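Local coordinates for protein endoglucanase E-5 (Thermobifida fusca, PDB 2CKS) that hydrolyses internal beta-1,4-glucosidic linkages in cellulose, lichenin and cereal beta-glucans through its family 5 glycoside hydrolase catalytic domain, at residues A[116-127]-A[154-165]. Residues are numbered along the deposited sequence; the frame is centred on the assembly and turned at random. Where two conformers were deposited one is given.
Sequences KTFFAEIAQRHA and EVIPVIRQRDPD. With NA (sodium ion), chain H.
A120 and R162 meet where two neighbouring outer helices of the (beta/alpha)8 barrel, 112-126 and 145-162, pack side by side; the short segments run nearly parallel, crossing at -22° with axes 8.5 Å apart. The methyl A120 CB lies over one face of the R162 guanidinium, offset toward its rim, 3.6 Å from NE. Two features fix that plane: an extended run from CG to NE carries the group back along its own helix, and R162 NH1 donates to V158 O at 3.0 Å, the acceptor lying close to the guanidinium plane at its edge. V158, with CG1 anti to its backbone N (chi1 173°), sets that methyl against A120 CB, while its CG2 meets the K116 chain, which crosses it at about a right angle.

On the barrel side, I159 CD1 and V155 CG1 approach the F119 ring obliquely; the closest pair is F119 CB to I159 CG1, 3.7 Å. Y134 of strand 132-135 touches both F119 and I159, tying this apolar layer to the barrel wall. K116 NZ reaches E154 through two waters, one held by E154 O, the other by OE2.

Beyond the helices, D163 also has Y134 as a polar partner, and D165 OD2 pairs with K10. A sodium ion, with zinc also modelled on the same three ligands, joins the following loops: K129 O completes sodium's protein ligands, with D165 OD1 at 2.9 Å, D163 OD1 at 2.5 Å and A127 O at 2.4 Å.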
loop_
_atom_site.group_PDB
_atom_site.type_symbol
_atom_site.label_atom_id
_atom_site.label_comp_id
_atom_site.label_asym_id
_atom_site.label_seq_id
_atom_site.Cartn_x
_atom_site.Cartn_y
_atom_site.Cartn_z
ATOM N N LYS A 116 4.238 0.418 -17.842
ATOM C CA LYS A 116 4.367 -0.832 -18.578
ATOM C C LYS A 116 5.821 -1.287 -18.583
ATOM O O LYS A 116 6.098 -2.457 -18.401
ATOM C CB LYS A 116 3.872 -0.686 -20.017
ATOM C CG LYS A 116 2.387 -0.525 -20.162
ATOM C CD LYS A 116 2.015 -0.519 -21.644
ATOM C CE LYS A 116 0.528 -0.447 -21.863
ATOM N NZ LYS A 116 0.221 -0.479 -23.329
ATOM N N THR A 117 6.750 -0.361 -18.790
ATOM C CA THR A 117 8.168 -0.694 -18.791
ATOM C C THR A 117 8.631 -1.197 -17.427
ATOM O O THR A 117 9.295 -2.223 -17.324
ATOM C CB THR A 117 8.976 0.523 -19.215
ATOM O OG1 THR A 117 8.650 0.830 -20.573
ATOM C CG2 THR A 117 10.480 0.241 -19.232
ATOM N N PHE A 118 8.255 -0.477 -16.383
ATOM C CA PHE A 118 8.675 -0.816 -15.029
ATOM C C PHE A 118 8.066 -2.149 -14.594
ATOM O O PHE A 118 8.778 -3.031 -14.144
ATOM C CB PHE A 118 8.288 0.303 -14.055
ATOM C CG PHE A 118 8.476 -0.052 -12.597
ATOM C CD1 PHE A 118 9.732 -0.045 -12.014
ATOM C CD2 PHE A 118 7.381 -0.369 -11.801
ATOM C CE1 PHE A 118 9.882 -0.374 -10.671
ATOM C CE2 PHE A 118 7.536 -0.684 -10.473
ATOM C CZ PHE A 118 8.764 -0.686 -9.910
ATOM N N PHE A 119 6.752 -2.287 -14.733
ATOM C CA PHE A 119 6.075 -3.501 -14.277
ATOM C C PHE A 119 6.468 -4.732 -15.095
ATOM O O PHE A 119 6.552 -5.818 -14.547
ATOM C CB PHE A 119 4.556 -3.308 -14.219
ATOM C CG PHE A 119 4.090 -2.575 -12.986
ATOM C CD1 PHE A 119 4.261 -3.139 -11.732
ATOM C CD2 PHE A 119 3.489 -1.329 -13.074
ATOM C CE1 PHE A 119 3.853 -2.471 -10.596
ATOM C CE2 PHE A 119 3.065 -0.664 -11.938
ATOM C CZ PHE A 119 3.246 -1.237 -10.703
ATOM N N ALA A 120 6.756 -4.567 -16.379
ATOM C CA ALA A 120 7.260 -5.687 -17.171
ATOM C C ALA A 120 8.567 -6.195 -16.577
ATOM O O ALA A 120 8.763 -7.394 -16.434
ATOM C CB ALA A 120 7.467 -5.282 -18.608
ATOM N N GLU A 121 9.464 -5.280 -16.219
ATOM C CA GLU A 121 10.742 -5.679 -15.639
ATOM C C GLU A 121 10.562 -6.340 -14.264
ATOM O O GLU A 121 11.161 -7.383 -13.977
ATOM C CB GLU A 121 11.706 -4.501 -15.531
ATOM C CG GLU A 121 12.998 -4.930 -14.853
ATOM C CD GLU A 121 14.164 -3.985 -15.017
ATOM O OE1 GLU A 121 15.175 -4.224 -14.308
ATOM O OE2 GLU A 121 14.087 -3.030 -15.822
ATOM N N ILE A 122 9.729 -5.743 -13.420
ATOM C CA ILE A 122 9.523 -6.256 -12.076
ATOM C C ILE A 122 8.861 -7.626 -12.139
ATOM O O ILE A 122 9.303 -8.564 -11.490
ATOM C CB ILE A 122 8.656 -5.284 -11.253
ATOM C CG1 ILE A 122 9.370 -3.942 -11.048
ATOM C CG2 ILE A 122 8.245 -5.922 -9.918
ATOM C CD1 ILE A 122 10.668 -3.988 -10.264
ATOM N N ALA A 123 7.800 -7.749 -12.928
ATOM C CA ALA A 123 7.072 -9.016 -13.009
ATOM C C ALA A 123 7.929 -10.156 -13.557
ATOM O O ALA A 123 7.824 -11.284 -13.083
ATOM C CB ALA A 123 5.803 -8.855 -13.840
ATOM N N GLN A 124 8.761 -9.874 -14.558
ATOM C CA GLN A 124 9.634 -10.913 -15.114
ATOM C C GLN A 124 10.659 -11.358 -14.071
ATOM O O GLN A 124 10.816 -12.557 -13.826
ATOM C CB GLN A 124 10.342 -10.443 -16.389
ATOM C CG GLN A 124 11.039 -11.580 -17.164
ATOM C CD GLN A 124 12.481 -11.851 -16.733
ATOM O OE1 GLN A 124 13.111 -11.033 -16.052
ATOM N NE2 GLN A 124 13.009 -13.002 -17.146
ATOM N N ARG A 125 11.317 -10.395 -13.429
ATOM C CA ARG A 125 12.365 -10.706 -12.460
ATOM C C ARG A 125 11.841 -11.497 -11.274
ATOM O O ARG A 125 12.502 -12.423 -10.794
ATOM C CB ARG A 125 13.001 -9.417 -11.949
ATOM C CG ARG A 125 14.144 -9.625 -10.962
ATOM C CD ARG A 125 15.431 -10.094 -11.610
ATOM N NE ARG A 125 16.084 -9.033 -12.377
ATOM C CZ ARG A 125 16.853 -8.067 -11.857
ATOM N NH1 ARG A 125 17.086 -7.993 -10.544
ATOM N NH2 ARG A 125 17.388 -7.159 -12.663
ATOM N N HIS A 126 10.653 -11.141 -10.811
ATOM C CA HIS A 126 10.126 -11.667 -9.549
ATOM C C HIS A 126 8.952 -12.631 -9.713
ATOM O O HIS A 126 8.287 -12.967 -8.735
ATOM C CB HIS A 126 9.748 -10.496 -8.651
ATOM C CG HIS A 126 10.900 -9.589 -8.361
ATOM N ND1 HIS A 126 11.822 -9.855 -7.372
ATOM C CD2 HIS A 126 11.318 -8.458 -8.975
ATOM C CE1 HIS A 126 12.739 -8.904 -7.365
ATOM N NE2 HIS A 126 12.459 -8.047 -8.331
ATOM N N ALA A 127 8.734 -13.117 -10.939
ATOM C CA ALA A 127 7.623 -14.033 -11.225
ATOM C C ALA A 127 7.595 -15.278 -10.333
ATOM O O ALA A 127 6.518 -15.767 -9.997
ATOM C CB ALA A 127 7.640 -14.452 -12.701
ATOM N N GLU A 154 -5.139 -1.833 -19.384
ATOM C CA GLU A 154 -3.918 -1.684 -20.189
ATOM C C GLU A 154 -2.670 -2.238 -19.478
ATOM O O GLU A 154 -1.792 -2.805 -20.118
ATOM C CB GLU A 154 -3.696 -0.206 -20.576
ATOM C CG GLU A 154 -4.765 0.356 -21.504
ATOM C CD GLU A 154 -4.665 1.854 -21.746
ATOM O OE1 GLU A 154 -5.040 2.654 -20.872
ATOM O OE2 GLU A 154 -4.211 2.237 -22.821
ATOM N N VAL A 155 -2.587 -2.082 -18.156
ATOM C CA VAL A 155 -1.391 -2.479 -17.407
ATOM C C VAL A 155 -1.453 -3.932 -16.952
ATOM O O VAL A 155 -0.446 -4.627 -16.967
ATOM C CB VAL A 155 -1.173 -1.567 -16.174
ATOM C CG1 VAL A 155 0.039 -2.009 -15.359
ATOM C CG2 VAL A 155 -1.001 -0.140 -16.620
ATOM N N ILE A 156 -2.631 -4.386 -16.546
ATOM C CA ILE A 156 -2.784 -5.734 -15.993
ATOM C C ILE A 156 -2.221 -6.821 -16.918
ATOM O O ILE A 156 -1.487 -7.677 -16.447
ATOM C CB ILE A 156 -4.255 -6.009 -15.549
ATOM C CG1 ILE A 156 -4.547 -5.242 -14.259
ATOM C CG2 ILE A 156 -4.510 -7.505 -15.312
ATOM C CD1 ILE A 156 -6.006 -5.115 -13.945
ATOM N N PRO A 157 -2.549 -6.815 -18.211
ATOM C CA PRO A 157 -2.009 -7.839 -19.117
ATOM C C PRO A 157 -0.489 -7.839 -19.241
ATOM O O PRO A 157 0.079 -8.898 -19.480
ATOM C CB PRO A 157 -2.649 -7.499 -20.469
ATOM C CG PRO A 157 -3.762 -6.634 -20.179
ATOM C CD PRO A 157 -3.486 -5.922 -18.907
ATOM N N VAL A 158 0.155 -6.686 -19.090
ATOM C CA VAL A 158 1.612 -6.617 -19.122
ATOM C C VAL A 158 2.185 -7.414 -17.950
ATOM O O VAL A 158 3.115 -8.189 -18.110
ATOM C CB VAL A 158 2.111 -5.156 -19.072
ATOM C CG1 VAL A 158 3.623 -5.108 -18.938
ATOM C CG2 VAL A 158 1.643 -4.402 -20.309
ATOM N N ILE A 159 1.606 -7.237 -16.770
ATOM C CA ILE A 159 2.021 -8.005 -15.597
ATOM C C ILE A 159 1.675 -9.488 -15.723
ATOM O O ILE A 159 2.521 -10.346 -15.471
ATOM C CB ILE A 159 1.386 -7.407 -14.319
ATOM C CG1 ILE A 159 1.972 -6.020 -14.053
ATOM C CG2 ILE A 159 1.611 -8.310 -13.121
ATOM C CD1 ILE A 159 1.206 -5.209 -13.068
ATOM N N ARG A 160 0.440 -9.780 -16.132
ATOM C CA ARG A 160 -0.088 -11.140 -16.116
ATOM C C ARG A 160 0.571 -12.018 -17.173
ATOM O O ARG A 160 0.635 -13.237 -17.027
ATOM C CB ARG A 160 -1.610 -11.123 -16.292
ATOM C CG ARG A 160 -2.367 -10.549 -15.083
ATOM C CD ARG A 160 -2.500 -11.553 -13.976
ATOM N NE ARG A 160 -2.836 -11.007 -12.661
ATOM C CZ ARG A 160 -4.065 -10.774 -12.221
ATOM N NH1 ARG A 160 -5.130 -10.959 -12.992
ATOM N NH2 ARG A 160 -4.230 -10.327 -10.988
ATOM N N GLN A 161 1.089 -11.393 -18.222
ATOM C CA GLN A 161 1.833 -12.102 -19.253
ATOM C C GLN A 161 3.089 -12.736 -18.668
ATOM O O GLN A 161 3.518 -13.804 -19.103
ATOM C CB GLN A 161 2.209 -11.132 -20.375
ATOM C CG GLN A 161 3.106 -11.717 -21.459
ATOM C CD GLN A 161 3.403 -10.722 -22.543
ATOM O OE1 GLN A 161 2.547 -9.907 -22.896
ATOM N NE2 GLN A 161 4.617 -10.773 -23.079
ATOM N N ARG A 162 3.673 -12.058 -17.690
ATOM C CA ARG A 162 4.941 -12.459 -17.092
ATOM C C ARG A 162 4.796 -13.145 -15.736
ATOM O O ARG A 162 5.619 -13.978 -15.348
ATOM C CB ARG A 162 5.807 -11.216 -16.933
ATOM C CG ARG A 162 6.218 -10.635 -18.247
ATOM C CD ARG A 162 6.532 -9.168 -18.227
ATOM N NE ARG A 162 7.026 -8.777 -19.541
ATOM C CZ ARG A 162 6.281 -8.321 -20.544
ATOM N NH1 ARG A 162 4.971 -8.159 -20.425
ATOM N NH2 ARG A 162 6.865 -8.026 -21.700
ATOM N N ASP A 163 3.721 -12.814 -15.031
ATOM C CA ASP A 163 3.516 -13.273 -13.672
ATOM C C ASP A 163 2.006 -13.438 -13.509
ATOM O O ASP A 163 1.338 -12.569 -12.974
ATOM C CB ASP A 163 4.091 -12.229 -12.719
ATOM C CG ASP A 163 4.115 -12.680 -11.288
ATOM O OD1 ASP A 163 3.925 -13.888 -11.008
ATOM O OD2 ASP A 163 4.353 -11.872 -10.360
ATOM N N PRO A 164 1.465 -14.540 -14.023
ATOM C CA PRO A 164 0.008 -14.714 -14.067
ATOM C C PRO A 164 -0.696 -14.843 -12.715
ATOM O O PRO A 164 -1.891 -14.566 -12.634
ATOM C CB PRO A 164 -0.165 -16.004 -14.883
ATOM C CG PRO A 164 1.112 -16.731 -14.702
ATOM C CD PRO A 164 2.173 -15.678 -14.637
ATOM N N ASP A 165 0.009 -15.319 -11.693
ATOM C CA ASP A 165 -0.626 -15.743 -10.431
ATOM C C ASP A 165 -0.451 -14.768 -9.267
ATOM O O ASP A 165 -0.462 -15.160 -8.093
ATOM C CB ASP A 165 -0.094 -17.113 -10.017
ATOM C CG ASP A 165 1.418 -17.133 -9.820
ATOM O OD1 ASP A 165 2.104 -16.110 -10.056
ATOM O OD2 ASP A 165 2.019 -18.156 -9.440
HETATM NA NA NA H . 4.509 -15.089 -8.870
HETATM O O HOH W 1 -1.339 -3.163 -22.709
HETATM O O HOH W 2 -2.353 -0.249 -23.880
HETATM O O HOH W 3 5.618 -12.540 -8.298
HETATM O O HOH W 4 4.252 -17.480 -8.837
HETATM O O HOH W 5 2.505 -14.692 -7.063
HETATM O O HOH W 6 2.979 -14.340 -8.368
#